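Local coordinates for protein geranyltranstransferase (Staphylococcus aureus, PDB 1RTR) that catalyses the chain-lengthening condensations of isopentenyl diphosphate with allylic diphosphates that make farnesyl diphosphate, the fifteen-carbon precursor of longer isoprenoids, at residues A68-M73 with T117-L122; K8-V13 with G42-P47. One frame throughout, in Å; residues are numbered along the deposited sequence.

Overall arrangement
Both contacts belong to the all-helical isoprenoid synthase fold, with centres 15 Å apart. They follow one another along the chain: contact 2 joins helix 6-18 to the start of helix 45-56 and closes before contact 1 opens, which pairs helix 65-83 with helix 105-124. Helices 45-56 and 65-83 are consecutive, and they knit the two contacts together. E72 of the first segment of contact 1 forms a salt bridge with R44 of contact 2, while A68, L71 and E72 pack on R46 and P47. Together the contacts link helix 6-18, through helices 45-56 and 65-83, to helix 105-124 at the dimer interface.

Contact 1: A68-M73 with T117-L122; sequences AIALEM and TKAFEL
A70 and A119 bring their helices into intimate antiparallel packing: the axes of 68-73 and 117-122 run at 171° to each other, approach to 8.3 Å, and leave the two CA atoms 4.1 Å apart. Alanine suits this place because its lone methyl lets the two backbones come this close. The pairing is reciprocal, each methyl group lying against the other residue's carbonyl, with A70 CB 3.4 Å from A119 O and A119 CB 3.6 Å from A70 O. Longer apolar chains pack next to this alanine pair. M73 points into the neighbouring helix and, with its chain extended beyond CG, carries its sulfur over the aliphatic root of K118, SD lying 3.6 Å from K118 CG. Its terminal methyl CE then meets L122 CD2 at 3.9 Å, the two side chains crossing at about a right angle.

Such close helix pairs build the isoprenoid synthase fold, and here the pair joins helix 65-83, which runs on to the first aspartate-rich motif, to helix 105-124 of the dimer interface. On the latter, F120 turns away from this contact and stacks on F120 of the second subunit. L122 is shared by two partners, its CD2 also pressing on I69 CG2 so closely that the exact spacing is doubtful. K118 divides its roles along its length. With CG anti to the backbone N (chi1 -175°), the start of the chain lies beside M73, while the tip leads off to a salt bridge within its own helix, K118 NZ to E121 OE1 at 3.3 Å, whose hydrogen bond is weak.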
loop_
_atom_site.group_PDB
_atom_site.type_symbol
_atom_site.label_atom_id
_atom_site.label_comp_id
_atom_site.label_asym_id
_atom_site.label_seq_id
_atom_site.Cartn_x
_atom_site.Cartn_y
_atom_site.Cartn_z
ATOM N N ALA A 68 7.374 3.426 13.108
ATOM C CA ALA A 68 8.750 3.406 12.619
ATOM C C ALA A 68 9.047 2.173 11.770
ATOM O O ALA A 68 9.682 2.288 10.713
ATOM C CB ALA A 68 9.741 3.514 13.780
ATOM N N ILE A 69 8.599 0.998 12.221
ATOM C CA ILE A 69 8.770 -0.235 11.442
ATOM C C ILE A 69 8.025 -0.129 10.114
ATOM O O ILE A 69 8.590 -0.419 9.053
ATOM C CB ILE A 69 8.284 -1.483 12.230
ATOM C CG1 ILE A 69 9.113 -1.705 13.500
ATOM C CG2 ILE A 69 8.333 -2.721 11.360
ATOM C CD1 ILE A 69 10.618 -1.925 13.241
ATOM N N ALA A 70 6.755 0.279 10.182
ATOM C CA ALA A 70 5.972 0.592 8.988
ATOM C C ALA A 70 6.732 1.519 8.047
ATOM O O ALA A 70 6.866 1.228 6.860
ATOM C CB ALA A 70 4.643 1.197 9.363
ATOM N N LEU A 71 7.257 2.614 8.588
ATOM C CA LEU A 71 7.988 3.597 7.792
ATOM C C LEU A 71 9.158 2.970 7.044
ATOM O O LEU A 71 9.380 3.265 5.859
ATOM C CB LEU A 71 8.475 4.749 8.679
ATOM C CG LEU A 71 9.142 5.958 8.010
ATOM C CD1 LEU A 71 8.387 6.440 6.737
ATOM C CD2 LEU A 71 9.295 7.077 9.030
ATOM N N GLU A 72 9.904 2.097 7.726
ATOM C CA GLU A 72 11.040 1.425 7.083
ATOM C C GLU A 72 10.579 0.395 6.033
ATOM O O GLU A 72 11.253 0.202 5.006
ATOM C CB GLU A 72 11.986 0.812 8.127
ATOM C CG GLU A 72 13.293 0.249 7.573
ATOM C CD GLU A 72 14.286 1.307 7.097
ATOM O OE1 GLU A 72 14.062 2.523 7.315
ATOM O OE2 GLU A 72 15.310 0.917 6.486
ATOM N N MET A 73 9.432 -0.246 6.278
ATOM C CA MET A 73 8.835 -1.146 5.283
ATOM C C MET A 73 8.519 -0.372 3.993
ATOM O O MET A 73 8.809 -0.851 2.886
ATOM C CB MET A 73 7.566 -1.812 5.833
ATOM C CG MET A 73 7.780 -3.134 6.581
ATOM S SD MET A 73 6.291 -3.731 7.417
ATOM C CE MET A 73 7.024 -4.922 8.480
ATOM N N THR A 117 1.668 -3.188 1.743
ATOM C CA THR A 117 0.498 -3.637 2.473
ATOM C C THR A 117 0.789 -3.852 3.968
ATOM O O THR A 117 0.011 -3.395 4.825
ATOM C CB THR A 117 -0.059 -4.919 1.835
ATOM O OG1 THR A 117 0.006 -4.809 0.413
ATOM C CG2 THR A 117 -1.554 -5.059 2.094
ATOM N N LYS A 118 1.893 -4.534 4.295
ATOM C CA LYS A 118 2.183 -4.849 5.700
ATOM C C LYS A 118 2.320 -3.590 6.577
ATOM O O LYS A 118 1.897 -3.580 7.739
ATOM C CB LYS A 118 3.431 -5.745 5.829
ATOM C CG LYS A 118 3.733 -6.208 7.248
ATOM C CD LYS A 118 2.698 -7.196 7.772
ATOM C CE LYS A 118 3.236 -7.975 8.972
ATOM N NZ LYS A 118 2.238 -8.078 10.092
ATOM N N ALA A 119 2.911 -2.534 6.011
ATOM C CA ALA A 119 3.099 -1.278 6.737
ATOM C C ALA A 119 1.785 -0.747 7.306
ATOM O O ALA A 119 1.741 -0.291 8.451
ATOM C CB ALA A 119 3.783 -0.236 5.849
ATOM N N PHE A 120 0.714 -0.842 6.514
ATOM C CA PHE A 120 -0.608 -0.398 6.942
ATOM C C PHE A 120 -1.241 -1.317 7.983
ATOM O O PHE A 120 -1.874 -0.848 8.936
ATOM C CB PHE A 120 -1.505 -0.171 5.731
ATOM C CG PHE A 120 -1.065 0.990 4.899
ATOM C CD1 PHE A 120 -1.273 2.293 5.342
ATOM C CD2 PHE A 120 -0.399 0.792 3.707
ATOM C CE1 PHE A 120 -0.847 3.378 4.596
ATOM C CE2 PHE A 120 0.037 1.873 2.958
ATOM C CZ PHE A 120 -0.188 3.174 3.402
ATOM N N GLU A 121 -1.048 -2.623 7.814
ATOM C CA GLU A 121 -1.481 -3.601 8.805
ATOM C C GLU A 121 -0.861 -3.316 10.157
ATOM O O GLU A 121 -1.545 -3.350 11.176
ATOM C CB GLU A 121 -1.100 -5.008 8.359
ATOM C CG GLU A 121 -2.005 -6.092 8.906
ATOM C CD GLU A 121 -1.264 -7.063 9.801
ATOM O OE1 GLU A 121 -0.660 -6.586 10.797
ATOM O OE2 GLU A 121 -1.286 -8.299 9.504
ATOM N N LEU A 122 0.437 -3.030 10.154
ATOM C CA LEU A 122 1.202 -2.809 11.377
ATOM C C LEU A 122 0.710 -1.626 12.206
ATOM O O LEU A 122 0.585 -1.739 13.425
ATOM C CB LEU A 122 2.691 -2.665 11.054
ATOM C CG LEU A 122 3.691 -3.213 12.080
ATOM C CD1 LEU A 122 3.293 -4.596 12.641
ATOM C CD2 LEU A 122 5.070 -3.262 11.467
#

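Contact 2: K8-V13 with G42-P47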
loop_
_atom_site.group_PDB
_atom_site.type_symbol
_atom_site.label_atom_id
_atom_site.label_comp_id
_atom_site.label_asym_id
_atom_site.label_seq_id
_atom_site.Cartn_x
_atom_site.Cartn_y
_atom_site.Cartn_z
ATOM N N LYS A 8 22.323 2.492 19.344
ATOM C CA LYS A 8 21.469 1.623 20.149
ATOM C C LYS A 8 20.018 1.594 19.659
ATOM O O LYS A 8 19.324 0.587 19.848
ATOM C CB LYS A 8 21.548 1.976 21.636
ATOM C CG LYS A 8 22.642 1.209 22.384
ATOM C CD LYS A 8 22.133 -0.128 22.907
ATOM C CE LYS A 8 22.695 -0.428 24.296
ATOM N NZ LYS A 8 23.995 -1.153 24.210
ATOM N N LEU A 9 19.564 2.685 19.038
ATOM C CA LEU A 9 18.265 2.698 18.371
ATOM C C LEU A 9 18.298 1.896 17.064
ATOM O O LEU A 9 17.426 1.062 16.825
ATOM C CB LEU A 9 17.788 4.123 18.119
ATOM C CG LEU A 9 16.950 4.754 19.227
ATOM C CD1 LEU A 9 16.872 6.235 18.992
ATOM C CD2 LEU A 9 15.563 4.164 19.287
ATOM N N ILE A 10 19.314 2.147 16.238
ATOM C CA ILE A 10 19.558 1.374 15.020
ATOM C C ILE A 10 19.515 -0.128 15.303
ATOM O O ILE A 10 18.925 -0.889 14.537
ATOM C CB ILE A 10 20.920 1.766 14.382
ATOM C CG1 ILE A 10 20.894 3.217 13.893
ATOM C CG2 ILE A 10 21.288 0.820 13.237
ATOM C CD1 ILE A 10 22.181 3.687 13.202
ATOM N N ASP A 11 20.140 -0.538 16.407
ATOM C CA ASP A 11 20.193 -1.939 16.820
ATOM C C ASP A 11 18.813 -2.480 17.129
ATOM O O ASP A 11 18.451 -3.562 16.664
ATOM C CB ASP A 11 21.085 -2.108 18.051
ATOM C CG ASP A 11 22.561 -2.095 17.710
ATOM O OD1 ASP A 11 23.373 -1.943 18.651
ATOM O OD2 ASP A 11 23.000 -2.217 16.537
ATOM N N GLU A 12 18.049 -1.724 17.911
ATOM C CA GLU A 12 16.696 -2.120 18.267
ATOM C C GLU A 12 15.804 -2.234 17.033
ATOM O O GLU A 12 15.047 -3.201 16.903
ATOM C CB GLU A 12 16.090 -1.164 19.285
ATOM C CG GLU A 12 14.873 -1.749 19.971
ATOM C CD GLU A 12 14.270 -0.818 20.991
ATOM O OE1 GLU A 12 14.879 0.236 21.286
ATOM O OE2 GLU A 12 13.186 -1.150 21.506
ATOM N N VAL A 13 15.915 -1.258 16.131
ATOM C CA VAL A 13 15.197 -1.281 14.864
ATOM C C VAL A 13 15.568 -2.545 14.089
ATOM O O VAL A 13 14.688 -3.276 13.627
ATOM C CB VAL A 13 15.427 0.029 14.028
ATOM C CG1 VAL A 13 15.055 -0.154 12.564
ATOM C CG2 VAL A 13 14.628 1.178 14.612
ATOM N N GLY A 42 20.716 -0.607 6.426
ATOM C CA GLY A 42 21.033 0.745 6.030
ATOM C C GLY A 42 21.323 1.565 7.264
ATOM O O GLY A 42 21.669 1.025 8.319
ATOM N N LYS A 43 21.174 2.877 7.126
ATOM C CA LYS A 43 21.425 3.805 8.215
ATOM C C LYS A 43 20.202 3.892 9.143
ATOM O O LYS A 43 20.329 4.230 10.329
ATOM C CB LYS A 43 21.806 5.184 7.642
ATOM C CG LYS A 43 22.825 5.153 6.460
ATOM C CD LYS A 43 22.915 6.518 5.703
ATOM C CE LYS A 43 24.369 6.898 5.299
ATOM N NZ LYS A 43 24.844 6.232 4.026
ATOM N N ARG A 44 19.027 3.571 8.585
ATOM C CA ARG A 44 17.725 3.581 9.287
ATOM C C ARG A 44 17.287 4.950 9.813
ATOM O O ARG A 44 16.643 5.031 10.864
ATOM C CB ARG A 44 17.680 2.541 10.429
ATOM C CG ARG A 44 18.157 1.164 10.067
ATOM C CD ARG A 44 17.242 0.400 9.160
ATOM N NE ARG A 44 17.610 -1.006 9.129
ATOM C CZ ARG A 44 17.300 -1.849 8.157
ATOM N NH1 ARG A 44 17.690 -3.114 8.237
ATOM N NH2 ARG A 44 16.594 -1.443 7.113
ATOM N N ILE A 45 17.619 6.022 9.092
ATOM C CA ILE A 45 17.365 7.380 9.593
ATOM C C ILE A 45 15.895 7.690 9.755
ATOM O O ILE A 45 15.526 8.405 10.683
ATOM C CB ILE A 45 18.043 8.479 8.736
ATOM C CG1 ILE A 45 17.867 8.197 7.252
ATOM C CG2 ILE A 45 19.520 8.635 9.098
ATOM C CD1 ILE A 45 16.831 9.097 6.610
ATOM N N ARG A 46 15.060 7.145 8.865
ATOM C CA ARG A 46 13.620 7.432 8.900
ATOM C C ARG A 46 12.977 6.949 10.197
ATOM O O ARG A 46 12.402 7.772 10.917
ATOM C CB ARG A 46 12.885 6.893 7.673
ATOM C CG ARG A 46 13.160 7.661 6.412
ATOM C CD ARG A 46 12.894 6.860 5.171
ATOM N NE ARG A 46 13.364 7.527 3.968
ATOM C CZ ARG A 46 14.610 7.478 3.506
ATOM N NH1 ARG A 46 14.921 8.125 2.392
ATOM N NH2 ARG A 46 15.543 6.788 4.140
ATOM N N PRO A 47 13.080 5.645 10.508
ATOM C CA PRO A 47 12.610 5.130 11.800
ATOM C C PRO A 47 13.255 5.853 12.959
ATOM O O PRO A 47 12.553 6.235 13.896
ATOM C CB PRO A 47 13.043 3.646 11.794
ATOM C CG PRO A 47 13.947 3.471 10.643
ATOM C CD PRO A 47 13.601 4.558 9.663
#
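I10 and V13, one turn apart on the helical segment 8-13, face R44 and P47 of the segment 42-47, where a loop becomes helix; the nearest CA pairs are I10 with R44 at 6.4 Å and V13 with P47 at 7.6 Å. No hydrogen bond spans the gap, so the fit is one of shape. V13 points toward the other segment and divides its two methyls between R44 and P47. CG1, anti to the backbone N (chi1 162°), lies 4.1 Å from R44 CD, against the aliphatic part of the arginine, while CG2 reaches P47 CB at 4.1 Å, the valine and the proline crossing at about a right angle. A beta-branched residue is well suited to serve two neighbours in this way. I10 sends its long branch towards the loop, its CD1 3.5 Å from K43 O, while the K43 side chain starts off away from the helix.

R44 is the N-cap of helix 45-56 and adopts a left-handed backbone conformation (phi 62°, psi 34°). Its chain bends at chi2, and G42 N sits 4.0 Å above the centre of the guanidinium plane. The buried charge is met by a salt bridge from R44 NH2 to E72 OE2, and NH1 bonds to L38 O. P47 fits the first turn of the helix, where a backbone N-H is not needed for helical bonding.

The sequence GKRIRP in this segment is a signature of polyprenyl synthases. In relatives its basic residues line the isopentenyl diphosphate pocket, so K43 and R46 probably do so here, whereas R44 is turned inward, and the N-terminal helix packs behind this turn.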